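Side-chain contacts in putative sodium:solute symporter (PDB 5NV9), which uses the inward sodium gradient to import the sialic acid N-acetylneuraminic acid across the bacterial inner membrane: residues S61-F64 / M65-A69; F310-G313 / G314-P317. All coordinates share one frame; numbering follows the deposited sequence.

How the interactions relate
Interaction 1 lies in helix 61-73, beside the bound sialic acid of this LeuT-fold transporter; interaction 2 follows much later in the chain, where the loop after helix 267-301 turns into helix 315-323. Their centres are about 10 Å apart, both on the periplasmic side, and they touch directly. Leu316 CD2 of interaction 2 reaches Phe64 O at 3.5 Å and also packs on Pro68, while Ala69 of interaction 1 lies against Thr312 and Gly313. Helix 267-301 borders both, through Phe288 and Ile291 for interaction 1 and Leu295 and Tyr299 for interaction 2. The substrate-binding turn is thus joined through helix 61-73 to a periplasmic helix start.

Interaction 1: residues S61-F64 / M65-A69; sequences SITF and MSIPA. With SLB (N-acetyl-beta-neuraminic acid), chain D.
Selenomethionine Met65 folds back along its own helix because its chain bends at chi2 (68°) and again at chi3 (59°), which sets the terminal CE 3.8 Å from Ser61 CB, one turn earlier. This is the beginning of helix 61-73 in the LeuT fold, and its opening turn contributes to the sialic acid pocket. On Thr63, a chi1 of -80° places OG1 beside the backbone N and anti to the carbonyl carbon, with hydroxyl and amide both turned to the sugar. Thr63 OG1 accepts from O7 of the ligand at 2.7 Å and lies 2.6 Å from carboxylate O1A, which also takes a weak bond from Thr63 N; Arg135, Ser60 and Gln82 bind the same ligand. The methyl CD1 of Ile62 lies 3.6 Å from carboxylate O1B, in van der Waals contact.

Behind the pocket, Met65 N bonds to Ser61 O, and Ile67 N to Thr63 O at 3.1 Å. The Phe64 ring meets Phe288 edge-to-face and touches helix 328-361. Pro68, lacking an amide hydrogen, kinks the helix: Phe64 O is buried without a polar partner, and Pro68 CG lies 3.2 Å from it.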
ATOM      1  N   SER A  61       3.498  -3.938  -6.448  1.00 24.53           N
ATOM      2  CA  SER A  61       3.773  -5.209  -7.112  1.00 24.93           C
ATOM      3  C   SER A  61       3.144  -6.404  -6.441  1.00 24.42           C
ATOM      4  O   SER A  61       3.020  -7.451  -7.053  1.00 28.81           O
ATOM      5  CB  SER A  61       5.278  -5.375  -7.219  1.00 30.44           C
ATOM      6  OG  SER A  61       5.800  -5.455  -5.913  1.00 33.08           O
ATOM      7  N   ILE A  62       2.724  -6.263  -5.188  1.00 24.62           N
ATOM      8  CA  ILE A  62       1.947  -7.263  -4.476  1.00 24.47           C
ATOM      9  C   ILE A  62       0.610  -7.536  -5.209  1.00 24.14           C
ATOM     10  O   ILE A  62       0.302  -8.683  -5.529  1.00 24.35           O
ATOM     11  CB  ILE A  62       1.638  -6.793  -3.015  1.00 25.93           C
ATOM     12  CG1 ILE A  62       2.896  -6.778  -2.162  1.00 25.02           C
ATOM     13  CG2 ILE A  62       0.570  -7.666  -2.353  1.00 29.43           C
ATOM     14  CD1 ILE A  62       2.717  -6.054  -0.864  1.00 24.49           C
ATOM     15  N   THR A  63      -0.172  -6.494  -5.467  1.00 21.83           N
ATOM     16  CA  THR A  63      -1.414  -6.645  -6.211  1.00 23.68           C
ATOM     17  C   THR A  63      -1.100  -7.098  -7.641  1.00 24.63           C
ATOM     18  O   THR A  63      -1.757  -8.021  -8.183  1.00 22.48           O
ATOM     19  CB  THR A  63      -2.238  -5.312  -6.265  1.00 24.73           C
ATOM     20  OG1 THR A  63      -2.966  -5.110  -5.049  1.00 22.73           O
ATOM     21  CG2 THR A  63      -3.211  -5.261  -7.474  1.00 24.83           C
ATOM     22  N   PHE A  64      -0.084  -6.468  -8.256  1.00 24.50           N
ATOM     23  CA  PHE A  64       0.143  -6.629  -9.706  1.00 23.35           C
ATOM     24  C   PHE A  64       0.444  -8.095 -10.030  1.00 25.32           C
ATOM     25  O   PHE A  64      -0.105  -8.628 -11.005  1.00 26.95           O
ATOM     26  CB  PHE A  64       1.272  -5.723 -10.204  1.00 24.97           C
ATOM     27  CG  PHE A  64       1.232  -5.425 -11.704  1.00 23.59           C
ATOM     28  CD1 PHE A  64       1.498  -6.410 -12.649  1.00 22.44           C
ATOM     29  CD2 PHE A  64       0.981  -4.139 -12.157  1.00 24.54           C
ATOM     30  CE1 PHE A  64       1.437  -6.120 -14.030  1.00 23.81           C
ATOM     31  CE2 PHE A  64       0.952  -3.817 -13.539  1.00 25.00           C
ATOM     32  CZ  PHE A  64       1.193  -4.799 -14.476  1.00 24.80           C
HETATM   33  N   MSE A  65       1.296  -8.726  -9.225  1.00 26.38           N
HETATM   34  CA  MSE A  65       1.675 -10.136  -9.385  1.00 28.22           C
HETATM   35  C   MSE A  65       0.765 -11.124  -8.694  1.00 29.04           C
HETATM   36  O   MSE A  65       0.509 -12.176  -9.270  1.00 36.05           O
HETATM   37  CB  MSE A  65       3.095 -10.443  -8.874  1.00 31.72           C
HETATM   38  CG  MSE A  65       4.006 -10.859 -10.046  1.00 41.03           C
HETATM   39 SE   MSE A  65       4.276  -9.293 -11.199  1.00 49.10          SE
HETATM   40  CE  MSE A  65       5.065  -8.111  -9.838  1.00 47.87           C
ATOM     41  N   SER A  66       0.304 -10.834  -7.465  1.00 26.86           N
ATOM     42  CA  SER A  66      -0.450 -11.789  -6.677  1.00 26.77           C
ATOM     43  C   SER A  66      -1.892 -11.956  -7.046  1.00 24.29           C
ATOM     44  O   SER A  66      -2.421 -13.034  -6.878  1.00 23.01           O
ATOM     45  CB  SER A  66      -0.493 -11.381  -5.191  1.00 32.97           C
ATOM     46  OG  SER A  66       0.792 -11.521  -4.706  1.00 39.76           O
ATOM     47  N   ILE A  67      -2.552 -10.879  -7.429  1.00 21.49           N
ATOM     48  CA  ILE A  67      -3.987 -10.964  -7.654  1.00 24.11           C
ATOM     49  C   ILE A  67      -4.238 -11.831  -8.898  1.00 22.89           C
ATOM     50  O   ILE A  67      -5.056 -12.774  -8.820  1.00 22.97           O
ATOM     51  CB  ILE A  67      -4.720  -9.615  -7.726  1.00 23.53           C
ATOM     52  CG1 ILE A  67      -4.964  -8.974  -6.338  1.00 26.90           C
ATOM     53  CG2 ILE A  67      -6.045  -9.783  -8.455  1.00 25.87           C
ATOM     54  CD1 ILE A  67      -5.552  -9.881  -5.271  1.00 27.78           C
ATOM     55  N   PRO A  68      -3.520 -11.560 -10.018  1.00 22.26           N
ATOM     56  CA  PRO A  68      -3.607 -12.500 -11.158  1.00 23.20           C
ATOM     57  C   PRO A  68      -3.254 -13.969 -10.794  1.00 23.35           C
ATOM     58  O   PRO A  68      -3.941 -14.886 -11.261  1.00 20.49           O
ATOM     59  CB  PRO A  68      -2.616 -11.923 -12.182  1.00 22.37           C
ATOM     60  CG  PRO A  68      -2.614 -10.441 -11.870  1.00 21.86           C
ATOM     61  CD  PRO A  68      -2.749 -10.363 -10.353  1.00 21.76           C
ATOM     62  N   ALA A  69      -2.173 -14.192 -10.030  1.00 22.38           N
ATOM     63  CA  ALA A  69      -1.844 -15.570  -9.610  1.00 23.96           C
ATOM     64  C   ALA A  69      -2.976 -16.200  -8.795  1.00 24.62           C
ATOM     65  O   ALA A  69      -3.273 -17.375  -8.946  1.00 21.65           O
ATOM     66  CB  ALA A  69      -0.563 -15.580  -8.818  1.00 26.80           C
TER
HETATM   67  C1  SLB D 503      -0.835  -3.774  -2.556  1.00 27.24           C
HETATM   68  C2  SLB D 503      -2.094  -3.675  -1.740  1.00 25.15           C
HETATM   69  C3  SLB D 503      -2.335  -4.994  -1.044  1.00 24.67           C
HETATM   70  C4  SLB D 503      -3.716  -5.058  -0.354  1.00 25.99           C
HETATM   71  C5  SLB D 503      -4.739  -4.829  -1.467  1.00 26.42           C
HETATM   72  C6  SLB D 503      -4.470  -3.476  -2.157  1.00 26.08           C
HETATM   73  C7  SLB D 503      -5.423  -3.142  -3.313  1.00 24.20           C
HETATM   74  C8  SLB D 503      -5.087  -1.819  -3.949  1.00 22.85           C
HETATM   75  C9  SLB D 503      -6.134  -1.411  -4.984  1.00 24.83           C
HETATM   76  C10 SLB D 503      -7.035  -5.727  -1.355  1.00 28.16           C
HETATM   77  C11 SLB D 503      -8.438  -5.357  -0.949  1.00 31.60           C
HETATM   78  N5  SLB D 503      -6.110  -4.850  -0.937  1.00 27.84           N
HETATM   79  O1A SLB D 503      -0.938  -4.106  -3.787  1.00 24.48           O
HETATM   80  O1B SLB D 503       0.292  -3.569  -1.962  1.00 29.61           O
HETATM   81  O2  SLB D 503      -2.004  -2.600  -0.761  1.00 24.77           O
HETATM   82  O4  SLB D 503      -3.943  -6.371   0.264  1.00 24.67           O
HETATM   83  O6  SLB D 503      -3.150  -3.453  -2.696  1.00 27.94           O
HETATM   84  O7  SLB D 503      -5.332  -4.126  -4.348  1.00 23.82           O
HETATM   85  O8  SLB D 503      -4.980  -0.812  -2.950  1.00 25.09           O
HETATM   86  O9  SLB D 503      -7.430  -1.161  -4.385  1.00 27.58           O
HETATM   87  O10 SLB D 503      -6.775  -6.716  -2.060  1.00 26.82           O

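Interaction 2: residues F310-G313 / G314-P317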
ATOM      1  N   PHE A 310       6.063 -25.471 -12.778  1.00 43.73           N
ATOM      2  CA  PHE A 310       6.239 -24.022 -12.852  1.00 38.54           C
ATOM      3  C   PHE A 310       5.476 -23.310 -11.699  1.00 37.55           C
ATOM      4  O   PHE A 310       4.285 -23.552 -11.527  1.00 34.15           O
ATOM      5  CB  PHE A 310       5.783 -23.495 -14.215  1.00 40.72           C
ATOM      6  CG  PHE A 310       6.247 -22.089 -14.501  1.00 39.68           C
ATOM      7  CD1 PHE A 310       7.569 -21.845 -14.814  1.00 42.93           C
ATOM      8  CD2 PHE A 310       5.376 -21.014 -14.386  1.00 42.39           C
ATOM      9  CE1 PHE A 310       8.015 -20.557 -15.039  1.00 43.72           C
ATOM     10  CE2 PHE A 310       5.816 -19.722 -14.606  1.00 41.90           C
ATOM     11  CZ  PHE A 310       7.140 -19.493 -14.927  1.00 40.02           C
ATOM     12  N   ASN A 311       6.150 -22.471 -10.907  1.00 32.34           N
ATOM     13  CA  ASN A 311       5.476 -21.674  -9.856  1.00 38.17           C
ATOM     14  C   ASN A 311       4.400 -20.748 -10.451  1.00 35.25           C
ATOM     15  O   ASN A 311       4.705 -19.952 -11.362  1.00 33.08           O
ATOM     16  CB  ASN A 311       6.466 -20.819  -9.077  1.00 40.57           C
ATOM     17  CG  ASN A 311       5.842 -20.207  -7.821  1.00 49.67           C
ATOM     18  OD1 ASN A 311       4.936 -19.363  -7.876  1.00 51.67           O
ATOM     19  ND2 ASN A 311       6.316 -20.651  -6.671  1.00 56.60           N
ATOM     20  N   THR A 312       3.163 -20.831  -9.941  1.00 34.30           N
ATOM     21  CA  THR A 312       2.040 -20.058 -10.526  1.00 32.92           C
ATOM     22  C   THR A 312       2.166 -18.530 -10.334  1.00 32.72           C
ATOM     23  O   THR A 312       1.517 -17.727 -11.053  1.00 30.66           O
ATOM     24  CB  THR A 312       0.642 -20.581 -10.142  1.00 34.53           C
ATOM     25  OG1 THR A 312       0.429 -20.533  -8.733  1.00 41.13           O
ATOM     26  CG2 THR A 312       0.463 -21.985 -10.590  1.00 34.96           C
ATOM     27  N   GLY A 313       3.029 -18.111  -9.417  1.00 29.71           N
ATOM     28  CA  GLY A 313       3.326 -16.693  -9.284  1.00 31.17           C
ATOM     29  C   GLY A 313       4.116 -16.128 -10.447  1.00 30.84           C
ATOM     30  O   GLY A 313       4.121 -14.921 -10.655  1.00 35.81           O
ATOM     31  N   GLY A 314       4.750 -16.981 -11.259  1.00 32.16           N
ATOM     32  CA  GLY A 314       5.503 -16.482 -12.421  1.00 30.79           C
ATOM     33  C   GLY A 314       4.767 -16.534 -13.759  1.00 34.10           C
ATOM     34  O   GLY A 314       5.344 -16.228 -14.792  1.00 33.14           O
ATOM     35  N   ILE A 315       3.499 -16.948 -13.755  1.00 32.71           N
ATOM     36  CA  ILE A 315       2.750 -17.137 -15.007  1.00 31.22           C
ATOM     37  C   ILE A 315       2.455 -15.815 -15.683  1.00 28.47           C
ATOM     38  O   ILE A 315       2.650 -15.704 -16.888  1.00 29.04           O
ATOM     39  CB  ILE A 315       1.459 -17.996 -14.841  1.00 33.82           C
ATOM     40  CG1 ILE A 315       1.837 -19.466 -14.709  1.00 36.69           C
ATOM     41  CG2 ILE A 315       0.546 -17.960 -16.059  1.00 32.29           C
ATOM     42  CD1 ILE A 315       0.720 -20.294 -14.080  1.00 36.88           C
ATOM     43  N   LEU A 316       2.038 -14.799 -14.940  1.00 27.20           N
ATOM     44  CA  LEU A 316       1.899 -13.496 -15.548  1.00 25.47           C
ATOM     45  C   LEU A 316       3.188 -12.982 -16.211  1.00 26.27           C
ATOM     46  O   LEU A 316       3.169 -12.642 -17.403  1.00 25.47           O
ATOM     47  CB  LEU A 316       1.285 -12.469 -14.605  1.00 26.40           C
ATOM     48  CG  LEU A 316       1.275 -11.014 -15.108  1.00 28.10           C
ATOM     49  CD1 LEU A 316       0.622 -10.844 -16.505  1.00 30.19           C
ATOM     50  CD2 LEU A 316       0.606 -10.118 -14.073  1.00 27.97           C
ATOM     51  N   PRO A 317       4.304 -12.890 -15.464  1.00 27.78           N
ATOM     52  CA  PRO A 317       5.527 -12.426 -16.129  1.00 27.72           C
ATOM     53  C   PRO A 317       5.990 -13.295 -17.287  1.00 28.94           C
ATOM     54  O   PRO A 317       6.596 -12.781 -18.234  1.00 30.09           O
ATOM     55  CB  PRO A 317       6.592 -12.468 -15.031  1.00 30.78           C
ATOM     56  CG  PRO A 317       5.909 -12.866 -13.756  1.00 29.91           C
ATOM     57  CD  PRO A 317       4.432 -12.917 -13.997  1.00 29.72           C
TER
HETATM   58  O   HOH W   1       0.501 -15.351 -12.412  1.00 43.77           O
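Phe310 brings the edge of its ring against the backbone of Gly314, with CE2 3.5 Å from Gly314 C, and Gly314 O and Ile315 N lie close to the ring plane. The contact sits at an Asx turn that overlaps a short 3-10 turn, and the two lead into helix 315-323. Next to this edge, Phe310 CD2 meets Ile315 CG1 at 3.9 Å, the two side chains crossing at a slant. Ile315 also runs alongside Thr312, both pointing the same way, and its CD1 rests on the methyl CG2 of Thr312 at 3.9 Å.

Backbone and side-chain bonds fix the turn that carries these contacts. Asn311 closes the Asx turn: OD1 accepts from Gly313 N at 2.8 Å in the carbonyl plane. With chi1 near -169°, CG lies beside the carbonyl carbon, which brings OD1 round to the amide two residues on. The main-chain O of the same residue takes Gly314 N at 3.0 Å, a fairly straight bond (161°). One residue on, Ile315 N makes a weak bond to Thr312 O.

Farther out, Ile315 packs on Tyr72 of helix 61-73 and on Leu295 and Tyr299 of helix 267-301. A water extends the turn into the helix, donating to Thr312 O at 2.9 Å and accepting from Leu316 N at 3.0 Å.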